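Local coordinates for protein probable LacI-family transcriptional regulator (Corynebacterium glutamicum ATCC 13032, PDB 3BIL) that probably regulates transcription by binding DNA at cis-regulatory sites, as LacI-family repressors and activators do, at residues 184-196 with 214-226. Numbering follows the deposited sequence.
Sequences ALPIGYLSGPMDT and KIGEQLVFLGGYE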
ATOM      1  N   ALA A 184       4.088  10.930  29.329  1.00 36.91           N
ATOM      2  CA  ALA A 184       3.024  10.284  28.608  1.00 35.53           C
ATOM      3  C   ALA A 184       3.209   8.799  28.882  1.00 38.00           C
ATOM      4  O   ALA A 184       3.346   7.990  27.967  1.00 36.89           O
ATOM      5  CB  ALA A 184       3.123  10.610  27.122  1.00 34.62           C
ATOM      6  N   LEU A 185       3.238   8.454  30.170  1.00 34.20           N
ATOM      7  CA  LEU A 185       3.608   7.135  30.595  1.00 28.86           C
ATOM      8  C   LEU A 185       2.434   6.528  31.293  1.00 29.90           C
ATOM      9  O   LEU A 185       1.626   7.285  31.857  1.00 35.37           O
ATOM     10  CB  LEU A 185       4.757   7.214  31.598  1.00 24.87           C
ATOM     11  CG  LEU A 185       6.125   7.774  31.238  1.00 29.20           C
ATOM     12  CD1 LEU A 185       7.041   7.603  32.504  1.00 28.07           C
ATOM     13  CD2 LEU A 185       6.753   7.125  29.946  1.00 23.02           C
ATOM     14  N   PRO A 186       2.374   5.167  31.361  1.00 25.74           N
ATOM     15  CA  PRO A 186       3.300   4.183  30.780  1.00 23.19           C
ATOM     16  C   PRO A 186       3.139   3.946  29.298  1.00 24.32           C
ATOM     17  O   PRO A 186       2.061   4.179  28.732  1.00 26.90           O
ATOM     18  CB  PRO A 186       2.981   2.859  31.540  1.00 21.52           C
ATOM     19  CG  PRO A 186       1.723   3.063  32.214  1.00 20.44           C
ATOM     20  CD  PRO A 186       1.345   4.528  32.201  1.00 24.05           C
ATOM     21  N   ILE A 187       4.197   3.419  28.694  1.00 24.39           N
ATOM     22  CA  ILE A 187       4.215   3.152  27.299  1.00 26.69           C
ATOM     23  C   ILE A 187       3.915   1.671  27.057  1.00 31.88           C
ATOM     24  O   ILE A 187       4.541   0.790  27.655  1.00 35.44           O
ATOM     25  CB  ILE A 187       5.597   3.527  26.690  1.00 29.42           C
ATOM     26  CG1 ILE A 187       5.949   4.985  27.013  1.00 30.43           C
ATOM     27  CG2 ILE A 187       5.638   3.253  25.133  1.00 29.24           C
ATOM     28  CD1 ILE A 187       7.419   5.367  26.794  1.00 25.34           C
ATOM     29  N   GLY A 188       2.950   1.402  26.174  1.00 31.40           N
ATOM     30  CA  GLY A 188       2.716   0.077  25.659  1.00 25.76           C
ATOM     31  C   GLY A 188       3.421  -0.049  24.329  1.00 24.85           C
ATOM     32  O   GLY A 188       2.944   0.440  23.316  1.00 29.51           O
ATOM     33  N   TYR A 189       4.558  -0.713  24.309  1.00 23.39           N
ATOM     34  CA  TYR A 189       5.265  -0.886  23.061  1.00 24.22           C
ATOM     35  C   TYR A 189       4.778  -2.160  22.423  1.00 31.43           C
ATOM     36  O   TYR A 189       4.688  -3.219  23.053  1.00 35.01           O
ATOM     37  CB  TYR A 189       6.774  -0.906  23.256  1.00 20.46           C
ATOM     38  CG  TYR A 189       7.577  -1.236  21.989  1.00 22.52           C
ATOM     39  CD1 TYR A 189       7.936  -0.232  21.090  1.00 19.18           C
ATOM     40  CD2 TYR A 189       8.000  -2.548  21.709  1.00 20.24           C
ATOM     41  CE1 TYR A 189       8.647  -0.511  19.967  1.00 21.45           C
ATOM     42  CE2 TYR A 189       8.725  -2.837  20.548  1.00 15.20           C
ATOM     43  CZ  TYR A 189       9.023  -1.809  19.688  1.00 18.31           C
ATOM     44  OH  TYR A 189       9.734  -2.027  18.556  1.00 22.96           O
ATOM     45  N   LEU A 190       4.439  -2.043  21.157  1.00 35.24           N
ATOM     46  CA  LEU A 190       3.819  -3.121  20.461  1.00 35.66           C
ATOM     47  C   LEU A 190       4.847  -3.647  19.479  1.00 34.13           C
ATOM     48  O   LEU A 190       5.067  -3.090  18.411  1.00 39.72           O
ATOM     49  CB  LEU A 190       2.498  -2.637  19.833  1.00 35.75           C
ATOM     50  CG  LEU A 190       1.605  -3.652  19.127  1.00 40.48           C
ATOM     51  CD1 LEU A 190       0.915  -4.492  20.161  1.00 44.44           C
ATOM     52  CD2 LEU A 190       0.569  -3.001  18.221  1.00 38.83           C
ATOM     53  N   SER A 191       5.507  -4.713  19.895  1.00 35.30           N
ATOM     54  CA  SER A 191       6.573  -5.369  19.134  1.00 39.95           C
ATOM     55  C   SER A 191       6.142  -5.957  17.807  1.00 43.88           C
ATOM     56  O   SER A 191       4.938  -6.124  17.513  1.00 49.47           O
ATOM     57  CB  SER A 191       7.169  -6.485  19.999  1.00 43.73           C
ATOM     58  OG  SER A 191       8.156  -7.220  19.332  1.00 44.44           O
ATOM     59  N   GLY A 192       7.148  -6.257  17.002  1.00 44.86           N
ATOM     60  CA  GLY A 192       6.980  -7.057  15.808  1.00 50.35           C
ATOM     61  C   GLY A 192       7.564  -8.452  15.986  1.00 52.73           C
ATOM     62  O   GLY A 192       8.178  -8.759  17.023  1.00 49.63           O
ATOM     63  N   PRO A 193       7.381  -9.313  14.967  1.00 56.60           N
ATOM     64  CA  PRO A 193       7.836 -10.704  15.009  1.00 56.61           C
ATOM     65  C   PRO A 193       9.240 -10.800  15.586  1.00 56.36           C
ATOM     66  O   PRO A 193      10.149 -10.106  15.122  1.00 57.62           O
ATOM     67  CB  PRO A 193       7.840 -11.125  13.530  1.00 56.59           C
ATOM     68  CG  PRO A 193       7.462  -9.870  12.724  1.00 59.08           C
ATOM     69  CD  PRO A 193       6.746  -8.982  13.680  1.00 58.07           C
ATOM     70  N   MET A 194       9.420 -11.644  16.594  1.00 58.21           N
ATOM     71  CA  MET A 194      10.731 -11.775  17.232  1.00 58.35           C
ATOM     72  C   MET A 194      11.705 -12.642  16.438  1.00 58.78           C
ATOM     73  O   MET A 194      12.879 -12.784  16.809  1.00 57.91           O
ATOM     74  CB  MET A 194      10.582 -12.211  18.687  1.00 59.37           C
ATOM     75  CG  MET A 194       9.972 -11.086  19.568  1.00 59.23           C
ATOM     76  SD  MET A 194      11.081  -9.663  19.702  1.00 53.72           S
ATOM     77  CE  MET A 194      12.473 -10.473  20.497  1.00 48.83           C
ATOM     78  N   ASP A 195      11.205 -13.193  15.331  1.00 59.06           N
ATOM     79  CA  ASP A 195      12.022 -13.952  14.377  1.00 60.79           C
ATOM     80  C   ASP A 195      12.656 -13.077  13.269  1.00 57.59           C
ATOM     81  O   ASP A 195      13.277 -13.598  12.331  1.00 53.90           O
ATOM     82  CB  ASP A 195      11.191 -15.082  13.752  1.00 64.85           C
ATOM     83  CG  ASP A 195       9.973 -14.563  12.991  1.00 70.82           C
ATOM     84  OD1 ASP A 195      10.100 -13.541  12.282  1.00 71.68           O
ATOM     85  OD2 ASP A 195       8.885 -15.176  13.098  1.00 74.05           O
ATOM     86  N   THR A 196      12.484 -11.756  13.371  1.00 54.27           N
ATOM     87  CA  THR A 196      13.136 -10.812  12.449  1.00 48.22           C
ATOM     88  C   THR A 196      14.197 -10.001  13.183  1.00 46.56           C
ATOM     89  O   THR A 196      14.042  -9.679  14.363  1.00 49.28           O
ATOM     90  CB  THR A 196      12.109  -9.900  11.673  1.00 48.21           C
ATOM     91  OG1 THR A 196      11.159  -9.296  12.571  1.00 48.94           O
ATOM     92  CG2 THR A 196      11.343 -10.725  10.673  1.00 47.55           C
ATOM     93  N   LYS A 214      15.718   6.856  31.910  1.00 40.64           N
ATOM     94  CA  LYS A 214      15.336   6.558  33.317  1.00 40.71           C
ATOM     95  C   LYS A 214      13.840   6.696  33.582  1.00 39.62           C
ATOM     96  O   LYS A 214      13.436   7.488  34.438  1.00 34.08           O
ATOM     97  CB  LYS A 214      16.085   7.465  34.323  1.00 48.65           C
ATOM     98  CG  LYS A 214      17.605   7.642  34.092  1.00 53.81           C
ATOM     99  CD  LYS A 214      17.927   9.024  33.527  1.00 57.98           C
ATOM    100  CE  LYS A 214      17.964  10.108  34.638  1.00 60.88           C
ATOM    101  NZ  LYS A 214      17.321  11.383  34.182  1.00 61.09           N
ATOM    102  N   ILE A 215      13.025   5.938  32.845  1.00 39.18           N
ATOM    103  CA  ILE A 215      11.583   5.849  33.145  1.00 37.52           C
ATOM    104  C   ILE A 215      11.199   4.467  33.656  1.00 40.12           C
ATOM    105  O   ILE A 215      10.033   4.227  34.012  1.00 40.11           O
ATOM    106  CB  ILE A 215      10.663   6.286  31.946  1.00 29.18           C
ATOM    107  CG1 ILE A 215      11.132   5.623  30.645  1.00 27.20           C
ATOM    108  CG2 ILE A 215      10.672   7.793  31.856  1.00 23.28           C
ATOM    109  CD1 ILE A 215      10.082   5.535  29.578  1.00 29.58           C
ATOM    110  N   GLY A 216      12.171   3.559  33.703  1.00 38.52           N
ATOM    111  CA  GLY A 216      11.872   2.238  34.216  1.00 38.74           C
ATOM    112  C   GLY A 216      11.196   1.408  33.149  1.00 43.17           C
ATOM    113  O   GLY A 216      10.846   1.925  32.068  1.00 42.31           O
ATOM    114  N   GLU A 217      11.027   0.116  33.460  1.00 42.70           N
ATOM    115  CA  GLU A 217      10.541  -0.887  32.523  1.00 41.00           C
ATOM    116  C   GLU A 217       9.109  -0.577  32.098  1.00 36.16           C
ATOM    117  O   GLU A 217       8.286  -0.161  32.913  1.00 37.82           O
ATOM    118  CB  GLU A 217      10.670  -2.288  33.113  1.00 40.81           C
ATOM    119  CG  GLU A 217      12.119  -2.781  33.164  1.00 46.11           C
ATOM    120  CD  GLU A 217      12.333  -4.012  34.076  1.00 47.76           C
ATOM    121  OE1 GLU A 217      12.953  -5.012  33.604  1.00 47.66           O
ATOM    122  OE2 GLU A 217      11.883  -3.971  35.256  1.00 46.02           O
ATOM    123  N   GLN A 218       8.822  -0.747  30.814  1.00 31.44           N
ATOM    124  CA  GLN A 218       7.472  -0.387  30.314  1.00 32.83           C
ATOM    125  C   GLN A 218       6.721  -1.631  29.888  1.00 26.87           C
ATOM    126  O   GLN A 218       7.261  -2.725  30.001  1.00 34.13           O
ATOM    127  CB  GLN A 218       7.584   0.630  29.173  1.00 25.36           C
ATOM    128  CG  GLN A 218       8.319   1.848  29.585  1.00 24.61           C
ATOM    129  CD  GLN A 218       7.561   2.680  30.575  1.00 26.33           C
ATOM    130  OE1 GLN A 218       6.368   2.835  30.454  1.00 28.77           O
ATOM    131  NE2 GLN A 218       8.264   3.244  31.564  1.00 29.38           N
ATOM    132  N   LEU A 219       5.495  -1.498  29.402  1.00 27.90           N
ATOM    133  CA  LEU A 219       4.751  -2.687  28.919  1.00 28.76           C
ATOM    134  C   LEU A 219       5.155  -3.067  27.510  1.00 31.11           C
ATOM    135  O   LEU A 219       5.336  -2.205  26.704  1.00 35.88           O
ATOM    136  CB  LEU A 219       3.290  -2.412  28.957  1.00 26.14           C
ATOM    137  CG  LEU A 219       3.042  -1.805  30.319  1.00 28.61           C
ATOM    138  CD1 LEU A 219       1.651  -1.271  30.400  1.00 28.94           C
ATOM    139  CD2 LEU A 219       3.293  -2.871  31.379  1.00 33.50           C
ATOM    140  N   VAL A 220       5.306  -4.353  27.230  1.00 34.88           N
ATOM    141  CA  VAL A 220       5.740  -4.821  25.926  1.00 34.68           C
ATOM    142  C   VAL A 220       4.809  -5.925  25.466  1.00 39.08           C
ATOM    143  O   VAL A 220       4.611  -6.902  26.188  1.00 43.95           O
ATOM    144  CB  VAL A 220       7.109  -5.490  26.011  1.00 33.97           C
ATOM    145  CG1 VAL A 220       7.337  -6.360  24.768  1.00 35.36           C
ATOM    146  CG2 VAL A 220       8.233  -4.463  26.151  1.00 34.11           C
ATOM    147  N   PHE A 221       4.245  -5.793  24.274  1.00 36.17           N
ATOM    148  CA  PHE A 221       3.520  -6.902  23.662  1.00 32.29           C
ATOM    149  C   PHE A 221       4.332  -7.460  22.497  1.00 30.11           C
ATOM    150  O   PHE A 221       4.812  -6.695  21.656  1.00 29.74           O
ATOM    151  CB  PHE A 221       2.139  -6.453  23.192  1.00 32.96           C
ATOM    152  CG  PHE A 221       1.280  -7.582  22.690  1.00 37.00           C
ATOM    153  CD1 PHE A 221       0.301  -8.161  23.525  1.00 35.51           C
ATOM    154  CD2 PHE A 221       1.457  -8.095  21.372  1.00 35.39           C
ATOM    155  CE1 PHE A 221      -0.529  -9.252  23.045  1.00 34.55           C
ATOM    156  CE2 PHE A 221       0.679  -9.157  20.900  1.00 31.43           C
ATOM    157  CZ  PHE A 221      -0.332  -9.734  21.735  1.00 33.35           C
ATOM    158  N   LEU A 222       4.511  -8.773  22.444  1.00 28.56           N
ATOM    159  CA  LEU A 222       5.264  -9.372  21.323  1.00 36.26           C
ATOM    160  C   LEU A 222       4.323  -9.785  20.197  1.00 36.46           C
ATOM    161  O   LEU A 222       3.766 -10.867  20.222  1.00 43.92           O
ATOM    162  CB  LEU A 222       6.129 -10.555  21.764  1.00 34.53           C
ATOM    163  CG  LEU A 222       7.039 -10.310  22.965  1.00 40.16           C
ATOM    164  CD1 LEU A 222       7.748 -11.612  23.383  1.00 42.27           C
ATOM    165  CD2 LEU A 222       8.068  -9.208  22.676  1.00 39.81           C
ATOM    166  N   GLY A 223       4.159  -8.906  19.217  1.00 35.18           N
ATOM    167  CA  GLY A 223       3.231  -9.096  18.116  1.00 33.62           C
ATOM    168  C   GLY A 223       3.799  -9.991  17.033  1.00 38.51           C
ATOM    169  O   GLY A 223       4.631 -10.870  17.306  1.00 37.57           O
ATOM    170  N   GLY A 224       3.349  -9.764  15.804  1.00 42.88           N
ATOM    171  CA  GLY A 224       3.616 -10.688  14.712  1.00 50.94           C
ATOM    172  C   GLY A 224       3.333 -10.140  13.326  1.00 54.99           C
ATOM    173  O   GLY A 224       4.034  -9.248  12.845  1.00 56.60           O
ATOM    174  N   TYR A 225       2.307 -10.673  12.671  1.00 58.69           N
ATOM    175  CA  TYR A 225       2.114 -10.372  11.246  1.00 61.15           C
ATOM    176  C   TYR A 225       0.776  -9.701  10.867  1.00 62.83           C
ATOM    177  O   TYR A 225       0.778  -8.678  10.177  1.00 62.85           O
ATOM    178  CB  TYR A 225       2.425 -11.622  10.400  1.00 59.85           C
ATOM    179  CG  TYR A 225       3.887 -12.058  10.486  1.00 58.73           C
ATOM    180  CD1 TYR A 225       4.855 -11.482   9.654  1.00 57.63           C
ATOM    181  CD2 TYR A 225       4.304 -13.036  11.408  1.00 57.46           C
ATOM    182  CE1 TYR A 225       6.210 -11.869   9.725  1.00 58.12           C
ATOM    183  CE2 TYR A 225       5.661 -13.440  11.492  1.00 56.20           C
ATOM    184  CZ  TYR A 225       6.607 -12.846  10.642  1.00 59.36           C
ATOM    185  OH  TYR A 225       7.947 -13.210  10.696  1.00 58.59           O
ATOM    186  N   GLU A 226      -0.345 -10.256  11.346  1.00 64.64           N
ATOM    187  CA  GLU A 226      -1.696  -9.735  11.059  1.00 65.20           C
ATOM    188  C   GLU A 226      -2.006  -8.402  11.719  1.00 63.70           C
ATOM    189  O   GLU A 226      -1.545  -8.097  12.822  1.00 66.03           O
ATOM    190  CB  GLU A 226      -2.801 -10.728  11.477  1.00 69.24           C
ATOM    191  CG  GLU A 226      -2.944 -11.965  10.585  1.00 73.31           C
ATOM    192  CD  GLU A 226      -1.740 -12.908  10.671  1.00 77.23           C
ATOM    193  OE1 GLU A 226      -1.011 -12.883  11.700  1.00 77.68           O
ATOM    194  OE2 GLU A 226      -1.515 -13.677   9.701  1.00 80.75           O
TER
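The hydroxyl Tyr-225 OH donates to Asp-195 OD1 at 2.7 Å, using the carboxylate's syn lone pair. The two side chains come from opposite directions, the carboxylate meets the ring at its edge, the planes 26° apart, and Pro-193 CG lies over one face of the phenol, 4.0 Å from the ring centroid, in a CH-pi contact. At the start of the strands Gln-218 OE1 accepts a nearly straight bond from Ile-187 N (2.9 Å, 172°). A bend at chi2 (-69°) folds that side chain back, and Gln-218 NE2 reaches Gly-216 O at 2.9 Å, so both ends of the amide are held. Beside it, Ile-215 CD1 meets Ile-187 CD1, while Ile-215 CG2 packs against Leu-185 CD1 at 3.7 Å. Between these ends, strands 187-190 and 219-221 run parallel: Tyr-189 N bonds Leu-219 O and Tyr-189 O receives Phe-221 N. Leu-190 and Phe-221 lie side by side on one face, against Leu-237 of helix 227-239; Tyr-189 is on the opposite face, its ring stacked on Phe-206 of helix 197-212. That helix makes the crossover of this beta-alpha-beta unit, whose strand 219-221 is outermost in the chain's sheet, in a periplasmic-binding-protein-like domain. A side-chain amide thus extends the backbone ladder at one end, and a tyrosine-carboxylate bond ties the loops after both strands at the other.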